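Local coordinates for protein methyltransferase (Streptococcus mutans, PDB 2B78) that probably transfers methyl groups from S-adenosylmethionine, perhaps to RNA, although its actual substrate has not been established, at residues K92-G104 and T111-Y124. Numbering follows the deposited sequence.
Sequences KLTTAYRLFNQDG and TIDCYGDFVLFSWY
A classic beta bulge interrupts the pairing: two consecutive residues, L99 and F100, stand across from the single residue I112. The evidence is the shared acceptor I112 O, which takes L99 N at 2.7 Å and F100 N at 3.1 Å, both in its carbonyl plane, while I112 N returns a bond to F100 O. Before the bulge, Y97 and C114 form a hydrogen-bonded pair, C114 N meeting Y97 O almost straight.

On the face carrying R98, N101, T111 and D113, a buried salt bridge spans the strands. R98 takes D113 side-on: NE lies 2.6 Å from D113 OD1, and NH2 lies 3.0 Å from D113 OD2 on its syn lone pair, the two planar groups being nearly coplanar (23° apart). CG of R98 stands anti to its backbone N (chi1 175°) and the chain bends at chi3, which brings the guanidinium over T111, whose CB sits above the centre of one face. NH1 reaches N101 OD1 and NH2 a water that also touches Y124 OH, so three sides of the group are tethered and its rotation is probably fixed. Farther along, NE2 of Q102 lies over one face of the Y124 ring, toward its rim, 3.7 Å from Y124 CE2, while Q102 OE1 accepts from G109 N and Q54 NE2.

The face carrying Y97, F100, I112 and C114 is mostly apolar. C114 SG sits over the Y97 ring, 3.6 Å from its centroid and 21° off the normal, a sulfur-aromatic contact, and from the bulge L99 CD1 packs 3.8 Å from C114 CB.

Strand 96-101 is one of the two edge strands of a five-stranded mixed sheet, paired with 110-115; the type II' turn from Y115 to F118 leads into 118-123, which runs parallel to 148-153. Helix 132-142 covers L99 and I112 through F139.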
# COMPACT_ATOMS: atom_id res chain seq x y z
N LYS A 92 20.84 4.78 -4.62
CA LYS A 92 20.98 3.35 -4.35
C LYS A 92 20.70 3.01 -2.88
O LYS A 92 20.90 1.86 -2.46
CB LYS A 92 22.36 2.84 -4.78
CG LYS A 92 22.54 2.84 -6.29
CD LYS A 92 23.77 2.07 -6.73
CE LYS A 92 23.85 2.02 -8.26
NZ LYS A 92 25.10 1.37 -8.78
N LEU A 93 20.23 3.99 -2.11
CA LEU A 93 19.89 3.76 -0.70
C LEU A 93 18.58 2.99 -0.63
O LEU A 93 18.29 2.32 0.36
CB LEU A 93 19.71 5.09 0.05
CG LEU A 93 20.97 5.88 0.43
CD1 LEU A 93 20.55 7.21 1.05
CD2 LEU A 93 21.82 5.08 1.40
N THR A 94 17.78 3.13 -1.68
CA THR A 94 16.48 2.45 -1.79
C THR A 94 16.40 1.79 -3.15
O THR A 94 16.30 2.47 -4.17
CB THR A 94 15.33 3.46 -1.65
OG1 THR A 94 15.28 3.92 -0.30
CG2 THR A 94 14.00 2.81 -2.04
N THR A 95 16.42 0.46 -3.17
CA THR A 95 16.39 -0.27 -4.43
C THR A 95 15.05 -0.92 -4.73
O THR A 95 14.91 -1.65 -5.71
CB THR A 95 17.51 -1.34 -4.48
OG1 THR A 95 17.28 -2.33 -3.48
CG2 THR A 95 18.86 -0.68 -4.24
N ALA A 96 14.06 -0.66 -3.88
CA ALA A 96 12.74 -1.20 -4.10
C ALA A 96 11.76 -0.06 -3.90
O ALA A 96 11.74 0.55 -2.84
CB ALA A 96 12.44 -2.35 -3.11
N TYR A 97 10.98 0.25 -4.93
CA TYR A 97 10.00 1.33 -4.86
C TYR A 97 8.98 1.14 -5.97
O TYR A 97 9.15 0.28 -6.84
CB TYR A 97 10.70 2.70 -4.99
CG TYR A 97 11.51 2.88 -6.26
CD1 TYR A 97 10.95 3.51 -7.38
CD2 TYR A 97 12.82 2.41 -6.36
CE1 TYR A 97 11.69 3.67 -8.55
CE2 TYR A 97 13.56 2.57 -7.53
CZ TYR A 97 12.99 3.20 -8.62
OH TYR A 97 13.72 3.34 -9.78
N ARG A 98 7.91 1.93 -5.96
CA ARG A 98 6.88 1.77 -6.98
C ARG A 98 7.13 2.55 -8.27
O ARG A 98 7.41 3.75 -8.23
CB ARG A 98 5.51 2.14 -6.40
CG ARG A 98 4.38 2.11 -7.43
CD ARG A 98 3.04 1.77 -6.80
NE ARG A 98 3.03 0.39 -6.30
CZ ARG A 98 1.96 -0.21 -5.80
NH1 ARG A 98 0.80 0.43 -5.72
NH2 ARG A 98 2.05 -1.47 -5.38
N LEU A 99 7.02 1.87 -9.40
CA LEU A 99 7.23 2.48 -10.72
C LEU A 99 5.96 3.04 -11.36
O LEU A 99 6.02 4.01 -12.13
CB LEU A 99 7.86 1.45 -11.67
CG LEU A 99 9.22 0.85 -11.31
CD1 LEU A 99 9.64 -0.15 -12.38
CD2 LEU A 99 10.27 1.96 -11.18
N PHE A 100 4.82 2.44 -11.04
CA PHE A 100 3.54 2.87 -11.62
C PHE A 100 2.44 2.61 -10.62
O PHE A 100 2.34 1.51 -10.06
CB PHE A 100 3.28 2.07 -12.90
CG PHE A 100 2.32 2.73 -13.86
CD1 PHE A 100 2.78 3.64 -14.80
CD2 PHE A 100 0.95 2.46 -13.80
CE1 PHE A 100 1.89 4.27 -15.68
CE2 PHE A 100 0.06 3.08 -14.66
CZ PHE A 100 0.53 3.98 -15.61
N ASN A 101 1.59 3.61 -10.37
CA ASN A 101 0.52 3.44 -9.39
C ASN A 101 -0.85 3.85 -9.87
O ASN A 101 -1.34 4.94 -9.55
CB ASN A 101 0.87 4.22 -8.11
CG ASN A 101 -0.05 3.87 -6.95
OD1 ASN A 101 -0.33 2.70 -6.68
ND2 ASN A 101 -0.50 4.90 -6.24
N GLN A 102 -1.48 2.97 -10.64
CA GLN A 102 -2.83 3.19 -11.15
C GLN A 102 -3.14 4.61 -11.68
O GLN A 102 -2.45 5.09 -12.57
CB GLN A 102 -3.83 2.79 -10.07
CG GLN A 102 -3.63 1.35 -9.61
CD GLN A 102 -4.90 0.74 -9.04
OE1 GLN A 102 -5.91 0.64 -9.72
NE2 GLN A 102 -4.85 0.34 -7.78
N ASP A 103 -4.17 5.26 -11.14
CA ASP A 103 -4.53 6.59 -11.63
C ASP A 103 -3.51 7.67 -11.30
O ASP A 103 -3.55 8.76 -11.87
CB ASP A 103 -5.95 6.98 -11.18
CG ASP A 103 -6.15 6.91 -9.68
OD1 ASP A 103 -5.42 6.16 -8.99
OD2 ASP A 103 -7.08 7.61 -9.18
N GLY A 104 -2.60 7.37 -10.37
CA GLY A 104 -1.58 8.34 -10.01
C GLY A 104 -0.68 8.54 -11.22
O GLY A 104 -0.01 9.56 -11.35
N THR A 111 -0.41 -1.60 -11.30
CA THR A 111 0.67 -1.07 -10.48
C THR A 111 1.89 -1.90 -10.87
O THR A 111 1.76 -3.06 -11.28
CB THR A 111 0.43 -1.20 -8.93
OG1 THR A 111 0.46 -2.57 -8.53
CG2 THR A 111 -0.90 -0.59 -8.53
N ILE A 112 3.06 -1.29 -10.76
CA ILE A 112 4.30 -1.99 -11.09
C ILE A 112 5.33 -1.56 -10.07
O ILE A 112 5.56 -0.36 -9.86
CB ILE A 112 4.82 -1.61 -12.49
CG1 ILE A 112 3.73 -1.84 -13.54
CG2 ILE A 112 6.08 -2.43 -12.80
CD1 ILE A 112 4.11 -1.35 -14.93
N ASP A 113 5.95 -2.53 -9.43
CA ASP A 113 6.97 -2.23 -8.44
C ASP A 113 8.31 -2.78 -8.89
O ASP A 113 8.37 -3.75 -9.66
CB ASP A 113 6.62 -2.86 -7.08
CG ASP A 113 5.33 -2.30 -6.49
OD1 ASP A 113 5.23 -1.07 -6.37
OD2 ASP A 113 4.44 -3.11 -6.14
N CYS A 114 9.38 -2.16 -8.44
CA CYS A 114 10.68 -2.68 -8.78
C CYS A 114 11.28 -3.13 -7.46
O CYS A 114 11.19 -2.43 -6.44
CB CYS A 114 11.55 -1.62 -9.46
SG CYS A 114 12.27 -0.39 -8.39
N TYR A 115 11.84 -4.34 -7.47
CA TYR A 115 12.47 -4.93 -6.31
C TYR A 115 13.87 -5.33 -6.74
O TYR A 115 14.10 -6.45 -7.17
CB TYR A 115 11.70 -6.18 -5.87
CG TYR A 115 10.47 -5.91 -5.03
CD1 TYR A 115 10.55 -5.90 -3.63
CD2 TYR A 115 9.23 -5.68 -5.62
CE1 TYR A 115 9.40 -5.68 -2.84
CE2 TYR A 115 8.09 -5.45 -4.84
CZ TYR A 115 8.19 -5.46 -3.46
OH TYR A 115 7.05 -5.28 -2.69
N GLY A 116 14.82 -4.40 -6.62
CA GLY A 116 16.17 -4.71 -7.02
C GLY A 116 16.26 -4.86 -8.53
O GLY A 116 15.95 -3.92 -9.27
N ASP A 117 16.67 -6.03 -8.99
CA ASP A 117 16.81 -6.29 -10.42
C ASP A 117 15.56 -6.86 -11.08
O ASP A 117 15.55 -7.12 -12.29
CB ASP A 117 17.98 -7.24 -10.67
CG ASP A 117 19.31 -6.63 -10.30
OD1 ASP A 117 19.63 -5.52 -10.79
OD2 ASP A 117 20.05 -7.26 -9.51
N PHE A 118 14.50 -7.05 -10.30
CA PHE A 118 13.26 -7.61 -10.82
C PHE A 118 12.07 -6.67 -10.64
O PHE A 118 12.07 -5.81 -9.77
CB PHE A 118 12.98 -8.94 -10.11
CG PHE A 118 14.03 -9.99 -10.36
CD1 PHE A 118 13.93 -10.85 -11.45
CD2 PHE A 118 15.14 -10.09 -9.52
CE1 PHE A 118 14.92 -11.79 -11.71
CE2 PHE A 118 16.13 -11.03 -9.77
CZ PHE A 118 16.02 -11.88 -10.87
N VAL A 119 11.06 -6.84 -11.49
CA VAL A 119 9.87 -6.02 -11.40
C VAL A 119 8.66 -6.87 -11.07
O VAL A 119 8.66 -8.09 -11.31
CB VAL A 119 9.60 -5.25 -12.71
CG1 VAL A 119 10.70 -4.25 -12.94
CG2 VAL A 119 9.50 -6.21 -13.89
N LEU A 120 7.65 -6.24 -10.49
CA LEU A 120 6.43 -6.93 -10.11
C LEU A 120 5.19 -6.18 -10.61
O LEU A 120 4.92 -5.06 -10.17
CB LEU A 120 6.36 -7.09 -8.59
CG LEU A 120 5.13 -7.84 -8.07
CD1 LEU A 120 5.19 -9.30 -8.51
CD2 LEU A 120 5.07 -7.74 -6.55
N PHE A 121 4.47 -6.81 -11.53
CA PHE A 121 3.25 -6.27 -12.11
C PHE A 121 2.08 -6.76 -11.28
O PHE A 121 2.08 -7.91 -10.83
CB PHE A 121 3.05 -6.80 -13.53
CG PHE A 121 3.93 -6.17 -14.57
CD1 PHE A 121 3.43 -5.18 -15.40
CD2 PHE A 121 5.25 -6.57 -14.72
CE1 PHE A 121 4.24 -4.61 -16.38
CE2 PHE A 121 6.06 -6.00 -15.70
CZ PHE A 121 5.56 -5.02 -16.53
N SER A 122 1.08 -5.90 -11.09
CA SER A 122 -0.11 -6.29 -10.35
C SER A 122 -1.32 -5.88 -11.17
O SER A 122 -1.47 -4.71 -11.57
CB SER A 122 -0.15 -5.63 -8.97
OG SER A 122 0.85 -6.19 -8.13
N TRP A 123 -2.18 -6.85 -11.44
CA TRP A 123 -3.39 -6.62 -12.22
C TRP A 123 -4.61 -6.59 -11.29
O TRP A 123 -4.94 -7.59 -10.65
CB TRP A 123 -3.56 -7.74 -13.26
CG TRP A 123 -2.30 -8.05 -14.03
CD1 TRP A 123 -1.57 -9.20 -13.95
CD2 TRP A 123 -1.61 -7.19 -14.95
NE1 TRP A 123 -0.46 -9.11 -14.76
CE2 TRP A 123 -0.47 -7.89 -15.39
CE3 TRP A 123 -1.86 -5.90 -15.44
CZ2 TRP A 123 0.44 -7.33 -16.30
CZ3 TRP A 123 -0.95 -5.35 -16.35
CH2 TRP A 123 0.18 -6.07 -16.77
N TYR A 124 -5.30 -5.45 -11.24
CA TYR A 124 -6.45 -5.28 -10.36
C TYR A 124 -7.82 -5.59 -10.96
O TYR A 124 -8.82 -5.56 -10.24
CB TYR A 124 -6.46 -3.85 -9.79
CG TYR A 124 -5.33 -3.58 -8.83
CD1 TYR A 124 -4.01 -3.58 -9.27
CD2 TYR A 124 -5.57 -3.34 -7.48
CE1 TYR A 124 -2.95 -3.34 -8.40
CE2 TYR A 124 -4.51 -3.11 -6.59
CZ TYR A 124 -3.21 -3.11 -7.06
OH TYR A 124 -2.16 -2.87 -6.20
O HOH W 1 16.09 -1.25 -8.28
O HOH W 2 0.37 -3.57 -4.38